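Local atomic coordinates of CAMP factor (Mobiluncus curtisii, PDB entry 6JLC), a protein that probably acts as a pore-forming toxin that contributes to haemolysis in the CAMP reaction. Residues Glu40-Leu44 and Ile111-Ala115; Leu51-Leu55 and Ile71-Thr75; Leu103-Arg109 and Asp130-Tyr135; Leu144-Ala150 and Lys200-Cys206; Glu172-Asn178 and Ala220-Val226. One frame throughout, in Å; residues are numbered along the deposited sequence.

Contact 1: residues Glu40-Leu44 and Ile111-Ala115; sequences EFDKL and IMRVA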
# COMPACT_ATOMS: atom_id res chain seq x y z
N GLU A 40 -10.02 -6.95 0.10
CA GLU A 40 -10.63 -7.36 -1.16
C GLU A 40 -9.79 -6.97 -2.39
O GLU A 40 -10.34 -6.74 -3.47
CB GLU A 40 -12.04 -6.79 -1.27
CG GLU A 40 -13.01 -7.25 -0.17
CD GLU A 40 -13.41 -8.72 -0.31
OE1 GLU A 40 -13.33 -9.26 -1.43
OE2 GLU A 40 -13.81 -9.33 0.71
N PHE A 41 -8.47 -6.92 -2.25
CA PHE A 41 -7.64 -6.52 -3.39
C PHE A 41 -7.77 -7.51 -4.55
O PHE A 41 -7.69 -7.11 -5.71
CB PHE A 41 -6.17 -6.36 -2.97
CG PHE A 41 -5.81 -4.96 -2.48
CD1 PHE A 41 -6.79 -4.06 -2.07
CD2 PHE A 41 -4.48 -4.55 -2.42
CE1 PHE A 41 -6.45 -2.78 -1.62
CE2 PHE A 41 -4.13 -3.27 -1.97
CZ PHE A 41 -5.12 -2.39 -1.57
N ASP A 42 -7.99 -8.80 -4.26
CA ASP A 42 -8.15 -9.79 -5.32
C ASP A 42 -9.34 -9.46 -6.22
O ASP A 42 -9.24 -9.49 -7.45
CB ASP A 42 -8.31 -11.19 -4.72
CG ASP A 42 -7.01 -11.76 -4.20
OD1 ASP A 42 -5.94 -11.34 -4.69
OD2 ASP A 42 -7.06 -12.64 -3.32
N LYS A 43 -10.49 -9.17 -5.61
CA LYS A 43 -11.66 -8.75 -6.37
C LYS A 43 -11.39 -7.48 -7.17
O LYS A 43 -11.80 -7.36 -8.33
CB LYS A 43 -12.83 -8.55 -5.41
CG LYS A 43 -14.04 -7.89 -6.02
CD LYS A 43 -15.20 -7.91 -5.05
CE LYS A 43 -15.74 -9.32 -4.89
NZ LYS A 43 -17.22 -9.28 -4.77
N LEU A 44 -10.69 -6.52 -6.56
CA LEU A 44 -10.37 -5.27 -7.24
C LEU A 44 -9.55 -5.52 -8.50
O LEU A 44 -9.83 -4.95 -9.57
CB LEU A 44 -9.61 -4.34 -6.29
CG LEU A 44 -9.18 -2.99 -6.86
CD1 LEU A 44 -10.35 -2.25 -7.51
CD2 LEU A 44 -8.52 -2.14 -5.75
N ILE A 111 -14.53 -1.15 -3.33
CA ILE A 111 -14.18 -2.31 -4.15
C ILE A 111 -15.41 -3.18 -4.40
O ILE A 111 -15.62 -3.68 -5.51
CB ILE A 111 -13.06 -3.13 -3.49
CG1 ILE A 111 -11.74 -2.34 -3.49
CG2 ILE A 111 -12.87 -4.46 -4.24
CD1 ILE A 111 -10.68 -2.95 -2.58
N MET A 112 -16.20 -3.42 -3.35
CA MET A 112 -17.41 -4.22 -3.54
C MET A 112 -18.33 -3.57 -4.56
O MET A 112 -18.91 -4.25 -5.42
CB MET A 112 -18.13 -4.43 -2.20
CG MET A 112 -17.31 -5.16 -1.14
SD MET A 112 -16.75 -6.79 -1.71
CE MET A 112 -18.32 -7.64 -1.86
N ARG A 113 -18.47 -2.24 -4.51
CA ARG A 113 -19.34 -1.55 -5.46
C ARG A 113 -18.78 -1.61 -6.87
O ARG A 113 -19.51 -1.88 -7.83
CB ARG A 113 -19.56 -0.10 -5.03
CG ARG A 113 -20.73 0.60 -5.74
CD ARG A 113 -22.05 -0.10 -5.46
NE ARG A 113 -22.53 0.23 -4.11
CZ ARG A 113 -23.59 -0.31 -3.52
NH1 ARG A 113 -24.32 -1.23 -4.14
NH2 ARG A 113 -23.92 0.07 -2.28
N VAL A 114 -17.48 -1.34 -7.04
CA VAL A 114 -16.96 -1.29 -8.41
C VAL A 114 -17.02 -2.66 -9.08
O VAL A 114 -17.09 -2.75 -10.32
CB VAL A 114 -15.54 -0.69 -8.42
CG1 VAL A 114 -14.50 -1.73 -8.05
CG2 VAL A 114 -15.23 -0.05 -9.78
N ALA A 115 -17.04 -3.74 -8.30
CA ALA A 115 -17.17 -5.09 -8.85
C ALA A 115 -18.61 -5.53 -9.01
O ALA A 115 -18.86 -6.60 -9.58
CB ALA A 115 -16.44 -6.09 -7.95
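Within the five-helix bundle formed by the first part of this fragment, the opening turn of helix 41-59 receives the C-terminal part of helix 97-114, and I111 is the side chain that fits into it. Its CG2 lies 3.5 Å from E40 O and 3.8 Å from L44 N, the acceptor and donor of the first backbone bond of that turn, so the methyl rests against the helix start itself. With CG1 beside its backbone N (chi1 -68°), I111 sends its other branch past L44: CD1 comes 3.9 Å from L44 CD2 and reaches the edge of the F41 ring, 4.1 Å from F41 CD1. A beta-branched residue suits this place because its two branches let I111 touch both the backbone at the helix start and the side chains of L44 and F41.

The bundle closes over this apolar side: I81 of helix 68-91 packs on both L44 and I111, and L25 of helix 8-31 on F41 and L44. Toward the surface, long flexible chains take over. K43 and M112 are set nearly perpendicular, with K43 CD 3.8 Å from M112 SD, while K43 NZ stands 3.5 Å from M112 CE. The small A115 lets the aliphatic stem of K43 come close, K43 CG lying 3.6 Å from A115 CB. E40, at the N-cap position, brings its CG within 4.1 Å of M112 SD.

Contact 2: residues Leu51-Leu55 and Ile71-Thr75; sequences LTQSL and IMART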
# COMPACT_ATOMS: atom_id res chain seq x y z
N LEU A 51 -12.47 -4.47 -16.65
CA LEU A 51 -12.69 -3.11 -17.12
C LEU A 51 -11.76 -2.77 -18.29
O LEU A 51 -12.21 -2.22 -19.31
CB LEU A 51 -12.51 -2.14 -15.95
CG LEU A 51 -12.91 -0.68 -16.10
CD1 LEU A 51 -14.35 -0.59 -16.55
CD2 LEU A 51 -12.73 0.03 -14.76
N THR A 52 -10.49 -3.12 -18.19
CA THR A 52 -9.59 -2.78 -19.29
C THR A 52 -9.87 -3.63 -20.52
O THR A 52 -9.68 -3.17 -21.65
CB THR A 52 -8.12 -2.91 -18.85
OG1 THR A 52 -7.87 -4.23 -18.39
CG2 THR A 52 -7.80 -1.92 -17.72
N GLN A 53 -10.37 -4.86 -20.34
CA GLN A 53 -10.77 -5.67 -21.48
C GLN A 53 -11.95 -5.05 -22.21
O GLN A 53 -12.01 -5.05 -23.44
CB GLN A 53 -11.10 -7.10 -21.04
CG GLN A 53 -9.87 -8.00 -20.89
CD GLN A 53 -10.11 -9.22 -20.00
OE1 GLN A 53 -11.20 -9.40 -19.44
NE2 GLN A 53 -9.09 -10.06 -19.87
N SER A 54 -12.92 -4.52 -21.45
CA SER A 54 -14.04 -3.83 -22.08
C SER A 54 -13.57 -2.55 -22.77
O SER A 54 -14.06 -2.21 -23.86
CB SER A 54 -15.11 -3.51 -21.04
OG SER A 54 -16.23 -2.91 -21.67
N LEU A 55 -12.65 -1.83 -22.14
CA LEU A 55 -12.10 -0.63 -22.77
C LEU A 55 -11.27 -0.98 -24.00
O LEU A 55 -11.27 -0.24 -24.99
CB LEU A 55 -11.26 0.15 -21.77
CG LEU A 55 -12.05 0.92 -20.70
CD1 LEU A 55 -11.16 1.19 -19.50
CD2 LEU A 55 -12.60 2.20 -21.26
N ILE A 71 -18.82 2.80 -17.57
CA ILE A 71 -17.43 2.34 -17.67
C ILE A 71 -16.48 3.41 -17.14
O ILE A 71 -15.49 3.09 -16.47
CB ILE A 71 -17.10 1.95 -19.13
CG1 ILE A 71 -17.86 0.68 -19.55
CG2 ILE A 71 -15.61 1.69 -19.30
CD1 ILE A 71 -17.26 -0.64 -19.01
N MET A 72 -16.77 4.68 -17.41
CA MET A 72 -15.88 5.74 -16.95
C MET A 72 -16.04 5.99 -15.45
O MET A 72 -15.06 6.36 -14.78
CB MET A 72 -16.13 7.03 -17.74
CG MET A 72 -15.59 7.01 -19.16
SD MET A 72 -13.88 6.43 -19.26
CE MET A 72 -13.03 7.62 -18.23
N ALA A 73 -17.25 5.83 -14.91
CA ALA A 73 -17.41 5.92 -13.46
C ALA A 73 -16.64 4.81 -12.75
O ALA A 73 -15.98 5.06 -11.73
CB ALA A 73 -18.91 5.88 -13.09
N ARG A 74 -16.68 3.58 -13.29
CA ARG A 74 -15.86 2.51 -12.70
C ARG A 74 -14.38 2.84 -12.81
O ARG A 74 -13.60 2.58 -11.88
CB ARG A 74 -16.16 1.16 -13.37
CG ARG A 74 -17.55 0.57 -13.07
CD ARG A 74 -17.67 -0.92 -13.48
NE ARG A 74 -19.06 -1.37 -13.72
CZ ARG A 74 -19.83 -1.98 -12.83
NH1 ARG A 74 -19.40 -2.21 -11.60
NH2 ARG A 74 -21.06 -2.36 -13.15
N THR A 75 -13.97 3.40 -13.95
CA THR A 75 -12.57 3.80 -14.15
C THR A 75 -12.15 4.83 -13.12
O THR A 75 -11.12 4.68 -12.45
CB THR A 75 -12.38 4.34 -15.57
OG1 THR A 75 -12.60 3.29 -16.52
CG2 THR A 75 -10.97 4.89 -15.76
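The carbonyl oxygen of I71, a residue packed against L51 and L55, is gripped twice by T75: the backbone N of T75 bonds to I71 O at 3.0 Å, and T75 OG1 gives its proton to the same oxygen at 2.9 Å. The two donors arrive from opposite faces of the carbonyl plane, the hydroxyl tilted 34° from it. Threonine suits this buried spot because its hydroxyl is satisfied within its own helix and can then be packed by carbon: L51 CD2 sits 3.7 Å from T75 OG1.

The apolar contact itself is a meeting of branched chains. L51 and I71 run alongside one another, pointing opposite ways, with L51 CD1 3.8 Å from I71 CG2. On the next turn L55 CD2 presses on that same methyl, I71 CG2, at 3.6 Å. The other branch of I71 ends beside the short S54, whose OG is 3.6 Å from I71 CD1. R74 offers only its stem here, CB lying 3.9 Å from L51 CD2; its extended chain leads away, and NH1 bonds to the carbonyl oxygens of V114 and N116, near the C-terminal end of helix 97-114. I18 of helix 8-31 packs on L51, L55 and T75. The local axes of 51-55 and 71-75 come within 10.9 Å, at 139° between N-to-C directions; helices 41-59 and 68-91, consecutive in the chain, form an antiparallel helical hairpin within the bundle.

Contact 3: residues Leu103-Arg109 and Asp130-Tyr135; sequences LGFSVTR and DLRATY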
# COMPACT_ATOMS: atom_id res chain seq x y z
N LEU A 103 -10.94 4.05 7.13
CA LEU A 103 -10.52 4.18 5.73
C LEU A 103 -10.53 2.82 5.04
O LEU A 103 -10.92 2.71 3.87
CB LEU A 103 -9.14 4.84 5.64
CG LEU A 103 -8.71 5.40 4.28
CD1 LEU A 103 -9.73 6.35 3.69
CD2 LEU A 103 -7.42 6.11 4.43
N GLY A 104 -10.14 1.76 5.75
CA GLY A 104 -10.19 0.43 5.14
C GLY A 104 -11.60 0.02 4.79
O GLY A 104 -11.84 -0.59 3.74
N PHE A 105 -12.56 0.34 5.65
CA PHE A 105 -13.95 0.03 5.36
C PHE A 105 -14.44 0.78 4.13
O PHE A 105 -15.11 0.21 3.27
CB PHE A 105 -14.80 0.40 6.57
CG PHE A 105 -16.22 -0.10 6.49
CD1 PHE A 105 -16.50 -1.44 6.26
CD2 PHE A 105 -17.27 0.79 6.64
CE1 PHE A 105 -17.81 -1.90 6.20
CE2 PHE A 105 -18.59 0.33 6.59
CZ PHE A 105 -18.85 -1.01 6.37
N SER A 106 -14.09 2.07 4.03
CA SER A 106 -14.44 2.85 2.86
C SER A 106 -13.83 2.26 1.59
O SER A 106 -14.50 2.15 0.56
CB SER A 106 -14.00 4.31 3.06
OG SER A 106 -14.23 5.09 1.91
N VAL A 107 -12.56 1.83 1.65
CA VAL A 107 -11.94 1.18 0.50
C VAL A 107 -12.66 -0.12 0.16
O VAL A 107 -12.95 -0.40 -1.01
CB VAL A 107 -10.44 0.95 0.74
CG1 VAL A 107 -9.87 0.03 -0.36
CG2 VAL A 107 -9.70 2.28 0.77
N THR A 108 -12.95 -0.94 1.18
CA THR A 108 -13.60 -2.22 0.92
C THR A 108 -14.97 -2.02 0.27
O THR A 108 -15.31 -2.70 -0.70
CB THR A 108 -13.73 -3.03 2.22
OG1 THR A 108 -12.42 -3.35 2.71
CG2 THR A 108 -14.51 -4.32 1.99
N ARG A 109 -15.77 -1.09 0.81
CA ARG A 109 -17.08 -0.82 0.23
C ARG A 109 -16.94 -0.37 -1.22
O ARG A 109 -17.74 -0.76 -2.07
CB ARG A 109 -17.82 0.25 1.04
CG ARG A 109 -18.31 -0.22 2.40
CD ARG A 109 -19.23 0.84 3.03
NE ARG A 109 -20.41 1.11 2.21
CZ ARG A 109 -20.80 2.32 1.81
NH1 ARG A 109 -20.11 3.40 2.14
NH2 ARG A 109 -21.90 2.44 1.07
N ASP A 130 -17.16 9.20 -1.04
CA ASP A 130 -16.98 8.63 0.30
C ASP A 130 -15.51 8.37 0.60
O ASP A 130 -15.07 8.55 1.74
CB ASP A 130 -17.78 7.35 0.43
CG ASP A 130 -17.62 6.71 1.80
OD1 ASP A 130 -18.13 7.29 2.79
OD2 ASP A 130 -17.01 5.63 1.88
N LEU A 131 -14.75 7.90 -0.39
CA LEU A 131 -13.31 7.76 -0.18
C LEU A 131 -12.68 9.10 0.19
O LEU A 131 -11.87 9.17 1.12
CB LEU A 131 -12.66 7.19 -1.44
CG LEU A 131 -12.94 5.72 -1.77
CD1 LEU A 131 -12.56 5.42 -3.23
CD2 LEU A 131 -12.18 4.80 -0.81
N ARG A 132 -13.04 10.17 -0.52
CA ARG A 132 -12.44 11.47 -0.24
C ARG A 132 -12.86 11.99 1.12
O ARG A 132 -12.03 12.50 1.88
CB ARG A 132 -12.81 12.47 -1.33
CG ARG A 132 -12.16 12.13 -2.68
CD ARG A 132 -12.78 12.92 -3.81
NE ARG A 132 -12.15 12.57 -5.08
CZ ARG A 132 -12.52 13.07 -6.25
NH1 ARG A 132 -13.52 13.94 -6.32
NH2 ARG A 132 -11.90 12.69 -7.36
N ALA A 133 -14.15 11.89 1.43
CA ALA A 133 -14.64 12.36 2.72
C ALA A 133 -14.01 11.58 3.86
O ALA A 133 -13.67 12.15 4.91
CB ALA A 133 -16.16 12.24 2.77
N THR A 134 -13.83 10.27 3.67
CA THR A 134 -13.27 9.44 4.73
C THR A 134 -11.80 9.77 4.94
O THR A 134 -11.35 9.90 6.08
CB THR A 134 -13.46 7.96 4.41
OG1 THR A 134 -14.87 7.69 4.29
CG2 THR A 134 -12.91 7.10 5.53
N TYR A 135 -11.05 9.92 3.85
CA TYR A 135 -9.65 10.30 3.99
C TYR A 135 -9.51 11.63 4.73
O TYR A 135 -8.69 11.76 5.65
CB TYR A 135 -8.96 10.39 2.64
CG TYR A 135 -7.50 10.73 2.82
CD1 TYR A 135 -6.56 9.73 3.04
CD2 TYR A 135 -7.06 12.06 2.84
CE1 TYR A 135 -5.22 10.03 3.23
CE2 TYR A 135 -5.73 12.36 3.05
CZ TYR A 135 -4.82 11.35 3.24
OH TYR A 135 -3.50 11.64 3.44
O HOH W 1 -16.64 3.70 -0.19
O HOH W 2 -17.61 3.77 3.93
O HOH W 3 -20.94 6.30 2.12
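S106 and L131 mark the tight part of this contact, where the small serine allows L131 CD2 to approach its OG to 3.4 Å. V107 CG2 meets the same leucine methyl, L131 CD2, at 3.9 Å, the two chains crossing at about a right angle. One turn away L103 spreads its methyls, CD1 lying 3.7 Å from T134 CG2 while CD2 touches the edge of the Y135 ring. T134 disposes of its hydroxyl within its own helix, OG1 donating to D130 O at 2.7 Å. T84 of helix 68-91 lies against L103 and L131. At the border of this tight part S106 OG donates to D130 OD2 at 2.8 Å, coming from above the carboxylate plane, 48° out of it.

Beyond that bond the contact is wet and looser. Two waters also donate to OD2, one of them held by S106 O as well. R109 forms a long salt bridge, NH1 to D130 OD2 being 3.8 Å, and a water in the guanidinium plane links these two atoms. The length of arginine lets R109 reach across the solvated gap. Where 103-109 and 130-135 meet, the axes approach to 9.4 Å and run 175° apart, nearly antiparallel, as in a helical hairpin of consecutive helices.

Contact 4: residues Leu144-Ala150 and Lys200-Cys206; sequences LKSTDTA and KATVAEC
V203 turns its CG2 methyl against loop 144-150, near D148 O, and L144 comes at it aslant, CD1 3.7 Å away from that CG2. A150 points its methyl toward the start of helix 203-222, placing CB 3.6 Å from C206 SG. S146 and A204 meet through their CB atoms, 3.9 Å apart. Small residues suit these positions because the two backbones run close together, T149 pairing with T202 in a single beta bridge.

Loop 144-150 belongs to the linker between helices 121-139 and 152-173, which joins the five-helix and three-helix parts and here lies against the start of helix 203-222. Y94, in the loop between helices 68-91 and 97-114, touches V203 and is bonded through its backbone to L144.

Three backbone bonds cross. A150 N donates to A201 O at 2.9 Å; V203 N meets D148 O nearly head-on, the C=O...N angle being 168°, whereas A204 N reaches S146 O on a lone pair in the carbonyl plane. T202 and E205 form a capping box: T202 holds its OG1 between backbone N and carbonyl carbon (chi1 60°), where it accepts from E205 N at 3.0 Å, and T202 N answers by donating to E205 OE1 at 2.8 Å.

The loop keeps its shape by a type I turn from K145 to D148; D148 OD2 takes the N-H of K145 at 3.0 Å. V154 of helix 152-173 packs on L144 and C206.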
# COMPACT_ATOMS: atom_id res chain seq x y z
N LEU A 144 -1.03 7.89 17.20
CA LEU A 144 -0.66 6.95 18.24
C LEU A 144 0.23 7.62 19.27
O LEU A 144 1.05 8.47 18.94
CB LEU A 144 0.10 5.77 17.63
CG LEU A 144 -0.67 4.80 16.72
CD1 LEU A 144 0.27 3.97 15.83
CD2 LEU A 144 -1.54 3.89 17.57
N LYS A 145 0.06 7.25 20.53
CA LYS A 145 1.08 7.54 21.52
C LYS A 145 2.21 6.53 21.37
O LYS A 145 2.00 5.39 20.94
CB LYS A 145 0.53 7.48 22.95
CG LYS A 145 -0.57 8.48 23.27
CD LYS A 145 -1.09 8.25 24.68
CE LYS A 145 -2.17 9.24 25.05
NZ LYS A 145 -3.16 9.37 23.95
N SER A 146 3.42 6.94 21.74
CA SER A 146 4.53 6.01 21.66
C SER A 146 4.32 4.79 22.56
O SER A 146 4.91 3.74 22.30
CB SER A 146 5.84 6.71 22.01
OG SER A 146 5.83 7.13 23.36
N THR A 147 3.46 4.91 23.58
CA THR A 147 3.15 3.79 24.48
C THR A 147 2.05 2.88 23.94
O THR A 147 1.81 1.82 24.53
CB THR A 147 2.74 4.32 25.85
OG1 THR A 147 1.77 5.35 25.68
CG2 THR A 147 3.93 4.89 26.58
N ASP A 148 1.35 3.28 22.88
CA ASP A 148 0.31 2.43 22.30
C ASP A 148 0.93 1.21 21.62
O ASP A 148 2.11 1.20 21.25
CB ASP A 148 -0.53 3.19 21.28
CG ASP A 148 -1.46 4.20 21.91
OD1 ASP A 148 -1.74 4.10 23.13
OD2 ASP A 148 -1.90 5.11 21.18
N THR A 149 0.12 0.18 21.45
CA THR A 149 0.55 -0.99 20.69
C THR A 149 0.75 -0.60 19.24
O THR A 149 -0.08 0.09 18.64
CB THR A 149 -0.47 -2.12 20.80
OG1 THR A 149 -0.68 -2.42 22.18
CG2 THR A 149 0.02 -3.38 20.09
N ALA A 150 1.87 -1.04 18.66
CA ALA A 150 2.14 -0.72 17.27
C ALA A 150 1.04 -1.31 16.39
O ALA A 150 0.63 -2.46 16.58
CB ALA A 150 3.51 -1.26 16.86
N LYS A 200 2.69 -7.55 21.08
CA LYS A 200 2.37 -6.44 21.97
C LYS A 200 3.45 -5.37 21.97
O LYS A 200 3.48 -4.53 22.88
CB LYS A 200 2.12 -6.95 23.39
CG LYS A 200 0.81 -7.71 23.55
CD LYS A 200 -0.40 -6.78 23.40
CE LYS A 200 -1.21 -7.12 22.15
NZ LYS A 200 -2.54 -6.44 22.14
N ALA A 201 4.34 -5.39 20.99
CA ALA A 201 5.36 -4.35 20.88
C ALA A 201 4.69 -2.98 20.76
O ALA A 201 3.70 -2.82 20.04
CB ALA A 201 6.25 -4.60 19.67
N THR A 202 5.24 -2.00 21.47
CA THR A 202 4.73 -0.64 21.39
C THR A 202 5.31 0.08 20.18
O THR A 202 6.31 -0.34 19.60
CB THR A 202 5.09 0.16 22.64
OG1 THR A 202 6.52 0.22 22.75
CG2 THR A 202 4.49 -0.47 23.89
N VAL A 203 4.65 1.18 19.82
CA VAL A 203 5.20 2.08 18.80
C VAL A 203 6.65 2.41 19.13
O VAL A 203 7.54 2.30 18.28
CB VAL A 203 4.34 3.35 18.68
CG1 VAL A 203 5.02 4.38 17.78
CG2 VAL A 203 2.95 2.98 18.17
N ALA A 204 6.91 2.79 20.38
CA ALA A 204 8.26 3.18 20.78
C ALA A 204 9.25 2.04 20.60
O ALA A 204 10.40 2.27 20.22
CB ALA A 204 8.25 3.66 22.23
N GLU A 205 8.83 0.81 20.91
CA GLU A 205 9.75 -0.32 20.73
C GLU A 205 10.09 -0.51 19.26
O GLU A 205 11.22 -0.87 18.92
CB GLU A 205 9.15 -1.60 21.31
CG GLU A 205 9.12 -1.69 22.84
CD GLU A 205 8.40 -2.94 23.32
OE1 GLU A 205 7.15 -3.00 23.22
OE2 GLU A 205 9.07 -3.88 23.79
N CYS A 206 9.11 -0.29 18.37
CA CYS A 206 9.38 -0.43 16.94
C CYS A 206 10.30 0.69 16.45
O CYS A 206 11.27 0.42 15.72
CB CYS A 206 8.06 -0.43 16.16
SG CYS A 206 7.03 -1.89 16.49

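Contact 5: residues Glu172-Asn178 and Ala220-Val226; sequences EILTHKN and AYSAPSV
Hydrogen bonds from K177 and V226 tie the C-terminal tail to the turn that follows helix 152-173. V226 N donates to H176 O at 3.0 Å, and the same oxygen receives a CA-H...O contact from S225 CA at 3.1 Å. K177 reaches back along the tail: its CB leads away, but a bend at chi2 (63°) swings the chain round, so that NZ donates to S225 OG at 3.0 Å and, weakly, to Y221 O at 3.3 Å. A lysine suits this role because its ammonium group can serve two oxygens at once at the end of a helix, where carbonyls lack their usual partners.

Apolar contacts accompany these bonds. I173 directs CD1 at A220, 3.7 Å from its CB, and the stem of K177 touches A223, CG to CB 4.0 Å. L185 of helix 179-197 packs on I173, and T181 on A220 and A223.

Contact with the aromatic ring is looser. E172 passes obliquely by Y221, OE1 lying 3.5 Å from CE2 with the carboxylate and ring planes 52° apart. K177 NZ stands 5.6 Å from the centroid of the Y221 ring, close to the ring normal, which gives at most a weak cation-pi attraction. The contact lies where helices 152-173 and 203-222 finish, at one end of the up-down-up three-helix bundle they form with helix 179-197, the tail folded across the 173-179 turn.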
# COMPACT_ATOMS: atom_id res chain seq x y z
N GLU A 172 26.90 -4.86 0.55
CA GLU A 172 27.99 -4.03 1.02
C GLU A 172 28.83 -4.64 2.14
O GLU A 172 29.99 -4.25 2.28
CB GLU A 172 27.46 -2.67 1.52
CG GLU A 172 26.84 -1.82 0.42
CD GLU A 172 27.89 -1.14 -0.43
OE1 GLU A 172 29.09 -1.24 -0.11
OE2 GLU A 172 27.50 -0.49 -1.43
N ILE A 173 28.29 -5.56 2.93
CA ILE A 173 29.00 -6.10 4.09
C ILE A 173 29.53 -7.49 3.81
O ILE A 173 30.71 -7.78 4.04
CB ILE A 173 28.09 -6.11 5.33
CG1 ILE A 173 27.44 -4.73 5.52
CG2 ILE A 173 28.89 -6.51 6.56
CD1 ILE A 173 28.44 -3.62 5.73
N LEU A 174 28.67 -8.39 3.33
CA LEU A 174 29.13 -9.72 2.96
C LEU A 174 30.13 -9.64 1.82
O LEU A 174 31.11 -10.39 1.78
CB LEU A 174 27.95 -10.59 2.57
CG LEU A 174 28.34 -11.98 2.10
CD1 LEU A 174 29.03 -12.79 3.18
CD2 LEU A 174 27.10 -12.64 1.62
N THR A 175 29.91 -8.70 0.89
CA THR A 175 30.77 -8.57 -0.28
C THR A 175 32.18 -8.11 0.10
O THR A 175 33.16 -8.56 -0.51
CB THR A 175 30.14 -7.59 -1.28
OG1 THR A 175 29.54 -6.50 -0.58
CG2 THR A 175 29.07 -8.29 -2.12
N HIS A 176 32.31 -7.22 1.10
CA HIS A 176 33.58 -6.56 1.34
C HIS A 176 34.07 -6.51 2.79
O HIS A 176 35.13 -5.93 3.03
CB HIS A 176 33.54 -5.11 0.82
CG HIS A 176 33.04 -5.00 -0.59
ND1 HIS A 176 31.90 -4.31 -0.93
CD2 HIS A 176 33.54 -5.49 -1.75
CE1 HIS A 176 31.71 -4.37 -2.23
NE2 HIS A 176 32.69 -5.08 -2.76
N LYS A 177 33.37 -7.10 3.75
CA LYS A 177 33.74 -6.89 5.15
C LYS A 177 34.11 -8.20 5.84
O LYS A 177 33.93 -9.29 5.31
CB LYS A 177 32.61 -6.20 5.93
CG LYS A 177 32.89 -4.75 6.26
CD LYS A 177 33.02 -3.93 4.99
CE LYS A 177 32.79 -2.46 5.26
NZ LYS A 177 33.29 -1.62 4.15
N ASN A 178 34.62 -8.03 7.06
CA ASN A 178 35.01 -9.14 7.92
C ASN A 178 33.81 -10.05 8.22
O ASN A 178 32.66 -9.61 8.21
CB ASN A 178 35.59 -8.57 9.22
CG ASN A 178 35.96 -9.62 10.24
OD1 ASN A 178 35.89 -9.36 11.44
ND2 ASN A 178 36.40 -10.79 9.79
N ALA A 220 28.67 -1.26 10.61
CA ALA A 220 29.21 -2.29 9.73
C ALA A 220 29.75 -1.69 8.43
O ALA A 220 30.79 -2.14 7.92
CB ALA A 220 28.12 -3.33 9.42
N TYR A 221 29.07 -0.68 7.89
CA TYR A 221 29.51 -0.08 6.63
C TYR A 221 30.84 0.64 6.81
O TYR A 221 31.71 0.59 5.94
CB TYR A 221 28.45 0.87 6.08
CG TYR A 221 28.73 1.37 4.67
CD1 TYR A 221 29.57 2.45 4.45
CD2 TYR A 221 28.14 0.76 3.57
CE1 TYR A 221 29.82 2.91 3.17
CE2 TYR A 221 28.39 1.21 2.29
CZ TYR A 221 29.23 2.28 2.09
OH TYR A 221 29.48 2.73 0.81
N SER A 222 31.01 1.31 7.95
CA SER A 222 32.25 2.02 8.24
C SER A 222 33.39 1.09 8.62
O SER A 222 34.53 1.56 8.72
CB SER A 222 32.02 3.05 9.35
OG SER A 222 31.58 2.43 10.55
N ALA A 223 33.13 -0.20 8.82
CA ALA A 223 34.18 -1.14 9.18
C ALA A 223 35.21 -1.27 8.05
O ALA A 223 34.90 -1.00 6.88
CB ALA A 223 33.58 -2.51 9.49
N PRO A 224 36.44 -1.66 8.37
CA PRO A 224 37.47 -1.79 7.32
C PRO A 224 37.15 -2.94 6.37
O PRO A 224 36.79 -4.04 6.81
CB PRO A 224 38.75 -2.05 8.11
CG PRO A 224 38.27 -2.67 9.40
CD PRO A 224 36.98 -1.96 9.70
N SER A 225 37.30 -2.69 5.08
CA SER A 225 37.12 -3.73 4.08
C SER A 225 38.31 -4.69 4.07
O SER A 225 39.36 -4.43 4.66
CB SER A 225 36.92 -3.13 2.69
OG SER A 225 35.66 -2.47 2.59
N VAL A 226 38.13 -5.82 3.39
CA VAL A 226 39.22 -6.79 3.19
C VAL A 226 38.88 -7.74 2.05
O VAL A 226 38.00 -7.46 1.23
CB VAL A 226 39.52 -7.58 4.47
CG1 VAL A 226 38.29 -8.35 4.93
CG2 VAL A 226 40.71 -8.51 4.24

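Overall arrangement
Contacts 1, 2 and 3 belong to the five-helix bundle, contact 5 to the three-helix bundle, and contact 4 to the linker where the two meet. Helix 41-59 serves contacts 1 and 2, and helix 97-114 serves contacts 1 and 3; R74 joins contacts 1 and 2 through its bond to V114 O. Contact 3 is the buried one and mixes apolar packing with a solvated polar flank, while contacts 1 and 2, partly buried, rely on side-chain carbon. Contacts 4 and 5 share helix 203-222, their centres about 33 Å apart toward its two ends. Three backbone bonds hold contact 4, while contact 5, at the surface, relies on one backbone bond and a lysine.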